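Local coordinates for protein CcbJ (PDB 4HGZ) that probably transfers a methyl group from S-adenosyl-L-methionine to a nitrogen atom of its substrate, at residues F78-D82 with L83-V87; G89-S93 with E94-D98; G118-K122 with L123-E127; V133-A136 with F137-F141. All blocks are in the same frame, centred on the assembly; numbering follows the deposited sequence.

Interaction 1 (F78-D82 with L83-V87)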
# COMPACT_ATOMS: atom_id res chain seq x y z
N PHE C 78 -23.95 33.90 -3.62
CA PHE C 78 -25.35 34.07 -3.25
C PHE C 78 -25.61 33.88 -1.75
O PHE C 78 -26.34 34.67 -1.14
CB PHE C 78 -26.26 33.18 -4.10
CG PHE C 78 -26.32 33.61 -5.53
CD1 PHE C 78 -26.86 34.84 -5.86
CD2 PHE C 78 -25.81 32.81 -6.53
CE1 PHE C 78 -26.90 35.26 -7.17
CE2 PHE C 78 -25.85 33.22 -7.84
CZ PHE C 78 -26.40 34.44 -8.16
N PRO C 79 -25.04 32.83 -1.15
CA PRO C 79 -25.10 32.79 0.31
C PRO C 79 -24.50 34.05 0.92
O PRO C 79 -24.98 34.52 1.94
CB PRO C 79 -24.26 31.56 0.64
CG PRO C 79 -24.54 30.64 -0.50
CD PRO C 79 -24.63 31.54 -1.72
N LEU C 80 -23.46 34.61 0.30
CA LEU C 80 -22.95 35.88 0.80
C LEU C 80 -24.03 36.95 0.72
O LEU C 80 -24.20 37.75 1.64
CB LEU C 80 -21.71 36.32 0.03
CG LEU C 80 -20.41 35.87 0.71
CD1 LEU C 80 -19.20 36.09 -0.18
CD2 LEU C 80 -20.22 36.59 2.06
N ALA C 81 -24.75 36.96 -0.39
CA ALA C 81 -25.73 38.00 -0.63
C ALA C 81 -26.86 37.89 0.37
O ALA C 81 -27.49 38.89 0.72
CB ALA C 81 -26.24 37.94 -2.07
N ASP C 82 -27.11 36.67 0.86
CA ASP C 82 -28.13 36.45 1.90
C ASP C 82 -27.75 37.01 3.27
O ASP C 82 -28.62 37.23 4.12
CB ASP C 82 -28.49 34.96 2.02
CG ASP C 82 -29.32 34.44 0.85
OD1 ASP C 82 -30.10 35.23 0.26
OD2 ASP C 82 -29.20 33.24 0.53
N LEU C 83 -26.46 37.25 3.49
CA LEU C 83 -25.99 37.79 4.77
C LEU C 83 -25.80 39.30 4.70
O LEU C 83 -25.24 39.91 5.62
CB LEU C 83 -24.68 37.12 5.19
CG LEU C 83 -24.55 35.60 5.02
CD1 LEU C 83 -23.11 35.18 5.22
CD2 LEU C 83 -25.46 34.87 5.98
N GLY C 84 -26.26 39.89 3.60
CA GLY C 84 -26.18 41.34 3.39
C GLY C 84 -24.82 41.86 2.96
O GLY C 84 -24.52 43.05 3.12
N VAL C 85 -23.99 40.96 2.43
CA VAL C 85 -22.64 41.30 1.98
C VAL C 85 -22.60 41.60 0.47
O VAL C 85 -23.08 40.81 -0.34
CB VAL C 85 -21.69 40.13 2.25
CG1 VAL C 85 -20.29 40.47 1.82
CG2 VAL C 85 -21.72 39.77 3.72
N GLU C 86 -22.01 42.73 0.09
CA GLU C 86 -21.85 43.06 -1.33
C GLU C 86 -20.67 42.29 -1.93
O GLU C 86 -19.53 42.45 -1.50
CB GLU C 86 -21.66 44.56 -1.53
CG GLU C 86 -21.61 44.98 -2.99
CD GLU C 86 -21.38 46.47 -3.19
OE1 GLU C 86 -21.65 47.26 -2.26
OE2 GLU C 86 -20.92 46.86 -4.28
N VAL C 87 -20.96 41.46 -2.93
CA VAL C 87 -19.94 40.61 -3.55
C VAL C 87 -19.68 40.93 -5.02
O VAL C 87 -20.53 40.73 -5.88
CB VAL C 87 -20.33 39.13 -3.48
CG1 VAL C 87 -19.24 38.30 -4.11
CG2 VAL C 87 -20.51 38.69 -2.07
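Leu80, Val85 and Val87 meet through side chains whose first torsions aim their branches at one another. In both valines CG1 stands anti to the backbone N (chi1 -179° in each), which sets CG2 beside the N. From Val87 this CG2 methyl reaches the flank of Leu80, 3.4 Å from Leu80 CB, and it also lies close to CD1; the two side chains cross at about a right angle. The other Leu80 methyl, CD2, turns to Val85 and comes within 3.8 Å of Val85 CB, touching both of its methyls at a slightly greater distance. Leu80 is thus shared between the two valines, one methyl to each.

The backbone that brings them together fits a Schellman motif at the end of helix 77-82, in the crossover from strand 66-69 to strand 87-91 of the Rossmann-like sheet. Gly84, with positive phi (78°), reverses the chain. Its N donates to Ala81 O at 3.3 Å, while Val85 N makes a weak bond with Leu80 O, also at 3.3 Å. Leu83 N gives a further bond to Leu80 O at 3.0 Å. The Leu80-Val85 pair is the apolar contact expected across such a motif.

On the inner side all three apolar residues touch Val66 of the neighbouring strand. Leu83 lies with CG over Pro79 O and CB near Leu80 O, and its side chain touches Ala54 and Ala58 of helix 50-61. Beside it, the carboxylate of Asp82 is held by a salt bridge to Arg51 and a hydrogen bond from Asn109.

Interaction 2 (G89-S93 with E94-D98)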
# COMPACT_ATOMS: atom_id res chain seq x y z
N GLY C 89 -17.77 39.52 -8.07
CA GLY C 89 -17.20 38.22 -8.42
C GLY C 89 -16.53 38.19 -9.79
O GLY C 89 -17.17 38.48 -10.80
N VAL C 90 -15.26 37.82 -9.81
CA VAL C 90 -14.52 37.66 -11.05
C VAL C 90 -14.56 36.22 -11.56
O VAL C 90 -14.38 35.28 -10.79
CB VAL C 90 -13.05 38.06 -10.87
CG1 VAL C 90 -12.27 37.79 -12.15
CG2 VAL C 90 -12.95 39.53 -10.49
N GLU C 91 -14.80 36.06 -12.86
CA GLU C 91 -14.85 34.74 -13.49
C GLU C 91 -14.46 34.83 -14.97
O GLU C 91 -14.98 35.68 -15.69
CB GLU C 91 -16.26 34.16 -13.39
CG GLU C 91 -16.40 32.81 -14.06
CD GLU C 91 -15.38 31.82 -13.54
OE1 GLU C 91 -14.75 31.11 -14.36
OE2 GLU C 91 -15.21 31.78 -12.30
N SER C 92 -13.56 33.95 -15.41
CA SER C 92 -13.07 33.96 -16.79
C SER C 92 -13.96 33.20 -17.76
O SER C 92 -13.95 33.46 -18.95
CB SER C 92 -11.64 33.41 -16.88
OG SER C 92 -11.56 32.10 -16.35
N SER C 93 -14.73 32.24 -17.24
CA SER C 93 -15.63 31.45 -18.07
C SER C 93 -16.90 32.22 -18.39
O SER C 93 -17.70 32.51 -17.50
CB SER C 93 -15.98 30.14 -17.37
OG SER C 93 -17.06 29.51 -18.03
N GLU C 94 -17.10 32.53 -19.66
CA GLU C 94 -18.26 33.31 -20.06
C GLU C 94 -19.57 32.58 -19.80
O GLU C 94 -20.50 33.16 -19.24
CB GLU C 94 -18.15 33.72 -21.53
CG GLU C 94 -19.08 34.86 -21.91
CD GLU C 94 -18.70 35.49 -23.23
OE1 GLU C 94 -17.70 35.06 -23.84
OE2 GLU C 94 -19.41 36.43 -23.66
N PRO C 95 -19.66 31.31 -20.21
CA PRO C 95 -20.86 30.52 -19.96
C PRO C 95 -21.24 30.48 -18.48
O PRO C 95 -22.42 30.60 -18.13
CB PRO C 95 -20.48 29.11 -20.46
CG PRO C 95 -19.00 29.16 -20.76
CD PRO C 95 -18.68 30.58 -21.03
N MET C 96 -20.25 30.33 -17.61
CA MET C 96 -20.49 30.38 -16.17
C MET C 96 -20.93 31.76 -15.69
O MET C 96 -21.88 31.88 -14.92
CB MET C 96 -19.25 29.93 -15.40
CG MET C 96 -19.19 28.43 -15.17
SD MET C 96 -17.78 27.96 -14.17
CE MET C 96 -18.12 26.22 -13.90
N LEU C 97 -20.24 32.81 -16.12
CA LEU C 97 -20.62 34.15 -15.71
C LEU C 97 -22.02 34.49 -16.20
O LEU C 97 -22.81 35.11 -15.48
CB LEU C 97 -19.62 35.19 -16.21
CG LEU C 97 -19.80 36.56 -15.58
CD1 LEU C 97 -19.42 36.50 -14.13
CD2 LEU C 97 -18.96 37.59 -16.31
N ASP C 98 -22.34 34.09 -17.42
CA ASP C 98 -23.67 34.32 -17.95
C ASP C 98 -24.70 33.75 -16.98
O ASP C 98 -25.69 34.41 -16.67
CB ASP C 98 -23.82 33.73 -19.35
CG ASP C 98 -23.20 34.62 -20.43
OD1 ASP C 98 -22.93 35.81 -20.14
OD2 ASP C 98 -23.00 34.15 -21.57
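Ser93 is the N-cap of helix 94-106 and meets Met96 there, where strand 87-91 hands over to the helix of a beta-alpha-beta unit in the methyltransferase's Rossmann-like fold. The Ser93 hydroxyl is turned anti to its own N (chi1 167°), toward the first turn of the helix, and OG accepts a weak capping bond from Met96 N at 3.3 Å. Around this oxygen the helix supplies carbon: Pro95 CG lies 3.4 Å from Ser93 OG, and Met96 CB also lies close to it. Beyond CG the methionine is extended and its end leads away from the cap. The backbone continues the helical pattern, as Leu97 N donates to Ser93 O at 2.9 Å in a nearly straight bond.

Leu97 points back at the strand. Its CD1 methyl lies 4.0 Å from Glu91 CB, and the side chain also packs on Pro115 and Leu117 of strand 113-117, so the helix start is seated on the sheet.

Glu91 is a binding residue for S-adenosyl-L-homocysteine, and its conformation is tied to the same turn. CG leaves anti to the backbone N, then the chain bends at chi2 (55°) and folds toward the residues that follow. One carboxylate oxygen, OE2, takes the N-H of Gly72 in the glycine-rich loop after strand 66-69. That bond and one from the turn hold the carboxylate by both oxygens, which probably fixes its rotation at the cofactor site. In the second of these bonds Ser93 N donates to Glu91 OE1 at 3.1 Å, meeting it on the anti side, 19° out of the carboxylate plane.

Interaction 3 (G118-K122 with L123-E127)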
# COMPACT_ATOMS: atom_id res chain seq x y z
N GLY C 118 -13.81 38.29 -16.70
CA GLY C 118 -12.44 38.51 -17.09
C GLY C 118 -11.39 37.70 -16.37
O GLY C 118 -11.67 36.95 -15.44
N ASN C 119 -10.16 37.85 -16.83
CA ASN C 119 -9.00 37.25 -16.21
C ASN C 119 -8.49 38.22 -15.17
O ASN C 119 -8.20 39.38 -15.48
CB ASN C 119 -7.94 36.95 -17.28
CG ASN C 119 -6.55 36.80 -16.72
OD1 ASN C 119 -6.35 36.77 -15.51
ND2 ASN C 119 -5.56 36.72 -17.61
N PHE C 120 -8.42 37.76 -13.93
CA PHE C 120 -8.11 38.65 -12.81
C PHE C 120 -6.83 39.45 -13.03
O PHE C 120 -6.74 40.62 -12.67
CB PHE C 120 -8.01 37.86 -11.52
CG PHE C 120 -7.75 38.71 -10.31
CD1 PHE C 120 -8.57 39.79 -10.04
CD2 PHE C 120 -6.70 38.42 -9.45
CE1 PHE C 120 -8.34 40.58 -8.93
CE2 PHE C 120 -6.47 39.21 -8.34
CZ PHE C 120 -7.29 40.29 -8.07
N ALA C 121 -5.84 38.80 -13.63
CA ALA C 121 -4.52 39.39 -13.76
C ALA C 121 -4.56 40.63 -14.64
O ALA C 121 -3.68 41.49 -14.56
CB ALA C 121 -3.54 38.36 -14.32
N LYS C 122 -5.60 40.74 -15.47
CA LYS C 122 -5.67 41.79 -16.48
C LYS C 122 -6.77 42.81 -16.21
O LYS C 122 -6.75 43.91 -16.76
CB LYS C 122 -5.85 41.19 -17.88
CG LYS C 122 -4.56 40.61 -18.44
CD LYS C 122 -4.81 39.59 -19.53
CE LYS C 122 -3.48 39.10 -20.08
NZ LYS C 122 -3.62 37.95 -20.99
N LEU C 123 -7.74 42.44 -15.37
CA LEU C 123 -8.84 43.36 -15.05
C LEU C 123 -8.38 44.56 -14.26
O LEU C 123 -7.63 44.44 -13.30
CB LEU C 123 -9.94 42.64 -14.29
CG LEU C 123 -10.97 41.96 -15.19
CD1 LEU C 123 -11.49 40.70 -14.53
CD2 LEU C 123 -12.09 42.92 -15.49
N ASP C 124 -8.84 45.73 -14.67
CA ASP C 124 -8.59 46.95 -13.93
C ASP C 124 -9.81 47.23 -13.06
O ASP C 124 -10.86 47.65 -13.56
CB ASP C 124 -8.35 48.11 -14.89
CG ASP C 124 -8.04 49.40 -14.18
OD1 ASP C 124 -7.73 49.35 -12.97
OD2 ASP C 124 -8.09 50.47 -14.82
N LEU C 125 -9.68 46.98 -11.76
CA LEU C 125 -10.81 47.16 -10.85
C LEU C 125 -10.92 48.57 -10.29
O LEU C 125 -11.81 48.86 -9.48
CB LEU C 125 -10.76 46.13 -9.72
CG LEU C 125 -11.21 44.74 -10.15
CD1 LEU C 125 -11.04 43.76 -9.01
CD2 LEU C 125 -12.66 44.76 -10.62
N GLY C 126 -10.01 49.45 -10.72
CA GLY C 126 -10.05 50.86 -10.35
C GLY C 126 -9.64 51.17 -8.92
O GLY C 126 -8.85 50.43 -8.30
N GLU C 127 -10.19 52.26 -8.39
CA GLU C 127 -9.88 52.75 -7.05
C GLU C 127 -10.58 51.93 -5.98
O GLU C 127 -10.43 52.19 -4.79
CB GLU C 127 -10.31 54.21 -6.93
CG GLU C 127 -9.72 55.12 -7.98
CD GLU C 127 -8.26 55.47 -7.71
OE1 GLU C 127 -7.47 54.56 -7.37
OE2 GLU C 127 -7.92 56.66 -7.84
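Leu123 closes the turn that starts at Asn119 by donating its N-H to Asn119 O at 3.1 Å. The turn follows strand 113-117 of the Rossmann-like sheet and opens with an Asx turn; Asn119 and Phe120, both in it, bind S-adenosyl-L-homocysteine. Asn119 O is gripped twice, since Lys122 N also donates to it, at 2.9 Å. A weak bond from Leu123 N to Phe120 O is added. On the apolar side, Leu123 CD1 rests 3.5 Å from Gly118 CA, where the glycine backbone offers a surface without a side chain. Further along, Leu125 CD1 comes to the edge of the Phe120 ring, near its plane and 4.2 Å from CE1, the two side chains crossing at about a right angle.

What positions these groups lies in the next shell. Asn119 OD1 takes the N-H of Ala121 from above the amide plane, at 2.8 Å, so its side chain is held against the turn. The Phe120 ring, swung anti to the backbone N (chi1 -177°), packs on Cys152 and Leu159 of helix 146-159 and on Leu67 and Leu69 of strand 66-69, and Gln155 NE2 bonds to Phe120 O. Leu125 itself lies within a second Asx turn, from Asp124 to Gly126: Gly126 N meets Asp124 OD1 from above the carboxylate plane, at 3.2 Å.

Interaction 4 (V133-A136 with F137-F141)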
# COMPACT_ATOMS: atom_id res chain seq x y z
N VAL C 133 -10.59 39.59 0.08
CA VAL C 133 -10.46 38.99 -1.24
C VAL C 133 -10.32 37.51 -0.99
O VAL C 133 -9.50 37.10 -0.15
CB VAL C 133 -9.23 39.50 -1.98
CG1 VAL C 133 -9.12 38.82 -3.31
CG2 VAL C 133 -9.28 41.02 -2.15
N PHE C 134 -11.11 36.69 -1.67
CA PHE C 134 -11.00 35.26 -1.42
C PHE C 134 -11.07 34.40 -2.65
O PHE C 134 -11.59 34.80 -3.69
CB PHE C 134 -12.01 34.77 -0.37
CG PHE C 134 -13.44 34.76 -0.85
CD1 PHE C 134 -14.03 33.58 -1.29
CD2 PHE C 134 -14.20 35.92 -0.84
CE1 PHE C 134 -15.35 33.56 -1.72
CE2 PHE C 134 -15.53 35.91 -1.26
CZ PHE C 134 -16.10 34.73 -1.70
N ALA C 135 -10.56 33.18 -2.47
CA ALA C 135 -10.47 32.22 -3.53
C ALA C 135 -10.76 30.84 -2.96
O ALA C 135 -9.92 30.24 -2.32
CB ALA C 135 -9.09 32.28 -4.14
N ALA C 136 -11.96 30.35 -3.21
CA ALA C 136 -12.41 29.08 -2.67
C ALA C 136 -12.03 27.88 -3.54
O ALA C 136 -11.56 28.03 -4.66
CB ALA C 136 -13.91 29.12 -2.47
N PHE C 137 -12.22 26.69 -2.99
CA PHE C 137 -11.97 25.43 -3.70
C PHE C 137 -10.91 25.50 -4.80
O PHE C 137 -11.23 25.45 -5.99
CB PHE C 137 -13.27 24.86 -4.25
CG PHE C 137 -13.22 23.38 -4.50
CD1 PHE C 137 -12.60 22.53 -3.57
CD2 PHE C 137 -13.80 22.81 -5.63
CE1 PHE C 137 -12.55 21.15 -3.78
CE2 PHE C 137 -13.75 21.43 -5.85
CZ PHE C 137 -13.12 20.59 -4.92
N ASN C 138 -9.65 25.61 -4.39
CA ASN C 138 -8.51 25.48 -5.30
C ASN C 138 -8.40 26.51 -6.41
O ASN C 138 -7.66 26.31 -7.37
CB ASN C 138 -8.45 24.08 -5.92
CG ASN C 138 -8.20 23.01 -4.88
OD1 ASN C 138 -7.48 23.22 -3.92
ND2 ASN C 138 -8.81 21.86 -5.07
N THR C 139 -9.12 27.62 -6.30
CA THR C 139 -9.06 28.62 -7.36
C THR C 139 -7.62 29.12 -7.55
O THR C 139 -7.12 29.21 -8.66
CB THR C 139 -10.02 29.78 -7.12
OG1 THR C 139 -11.35 29.34 -7.43
CG2 THR C 139 -9.69 30.95 -8.04
N LEU C 140 -6.96 29.43 -6.45
CA LEU C 140 -5.59 29.91 -6.54
C LEU C 140 -4.73 28.92 -7.29
O LEU C 140 -3.82 29.32 -8.01
CB LEU C 140 -5.01 30.14 -5.15
CG LEU C 140 -3.54 30.56 -5.14
CD1 LEU C 140 -3.39 31.92 -5.76
CD2 LEU C 140 -3.01 30.55 -3.70
N PHE C 141 -4.99 27.63 -7.10
CA PHE C 141 -4.13 26.60 -7.70
C PHE C 141 -4.47 26.34 -9.16
O PHE C 141 -3.95 25.41 -9.77
CB PHE C 141 -4.19 25.29 -6.91
CG PHE C 141 -3.54 25.37 -5.54
CD1 PHE C 141 -2.72 26.43 -5.20
CD2 PHE C 141 -3.73 24.36 -4.61
CE1 PHE C 141 -2.12 26.49 -3.93
CE2 PHE C 141 -3.13 24.41 -3.34
CZ PHE C 141 -2.32 25.48 -3.01
O HOH W 1 -7.74 28.50 -3.64
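Phe137 leaves Ala136 at the end of strand 130-135 with a positive phi (27°). Its CB stays against the Ala136 carbonyl while the ring leads away to Pro47, and its N donates to the side chain of Gln169. Asn138 also has positive phi, so the chain turns sharply, and its OD1 accepts from Leu171 N, tying the bend to strand 164-171.

Thr139 completes a beta turn with Ala136 and makes the direct hydrogen bonds between the strand end and the loop. Its N donates to Ala136 O at 3.0 Å, and its hydroxyl donates to the same oxygen, with OG1 3.1 Å from Ala136 O. The hydroxyl bond depends on the first torsion (chi1 -76°), which sets OG1 beside the backbone N and leaves CG2 anti to it. The hydroxyl approaches close to the carbonyl plane, tilted 16°. Thr139 CB also packs 4.0 Å from Ala135 CB.

This turn sits at the C-terminal edge of the parallel part of the Rossmann-like sheet, the edge where class I methyltransferases hold the cofactor. Ala136 packs against Arg75, which binds S-adenosyl-L-homocysteine.

Leu140 begins a short 3-10 segment, and a water links it back to the strand: the water donates to Ala135 O at 3.1 Å and accepts from Leu140 N at 3.1 Å. The same segment carries Phe141, whose N makes a weak bond to Asn138 O and whose side chain packs among Cys170, Gln149 and Tyr230.

How the interactions relate
Interaction 4 is buried near the centre of the chain, interactions 1 and 2 are partly buried, and interaction 3 lies at the surface. Interactions 2, 3 and 4 are turns leaving parallel strands of one sheet on its cofactor-binding edge, whereas interaction 1 lies between a helix and the start of the next strand. Between its segments interaction 1 pairs aliphatic packing with backbone bonds only, whereas side-chain oxygens take part in the turns of the others. Interactions 2 and 3 join directly: Gly118 N probably bonds to Glu91 O, and Val90 CG1 packs on Leu123 CD1. Interaction 1 reaches interaction 4 through Leu80 CD1, which lies 3.7 Å from Phe134 CZ.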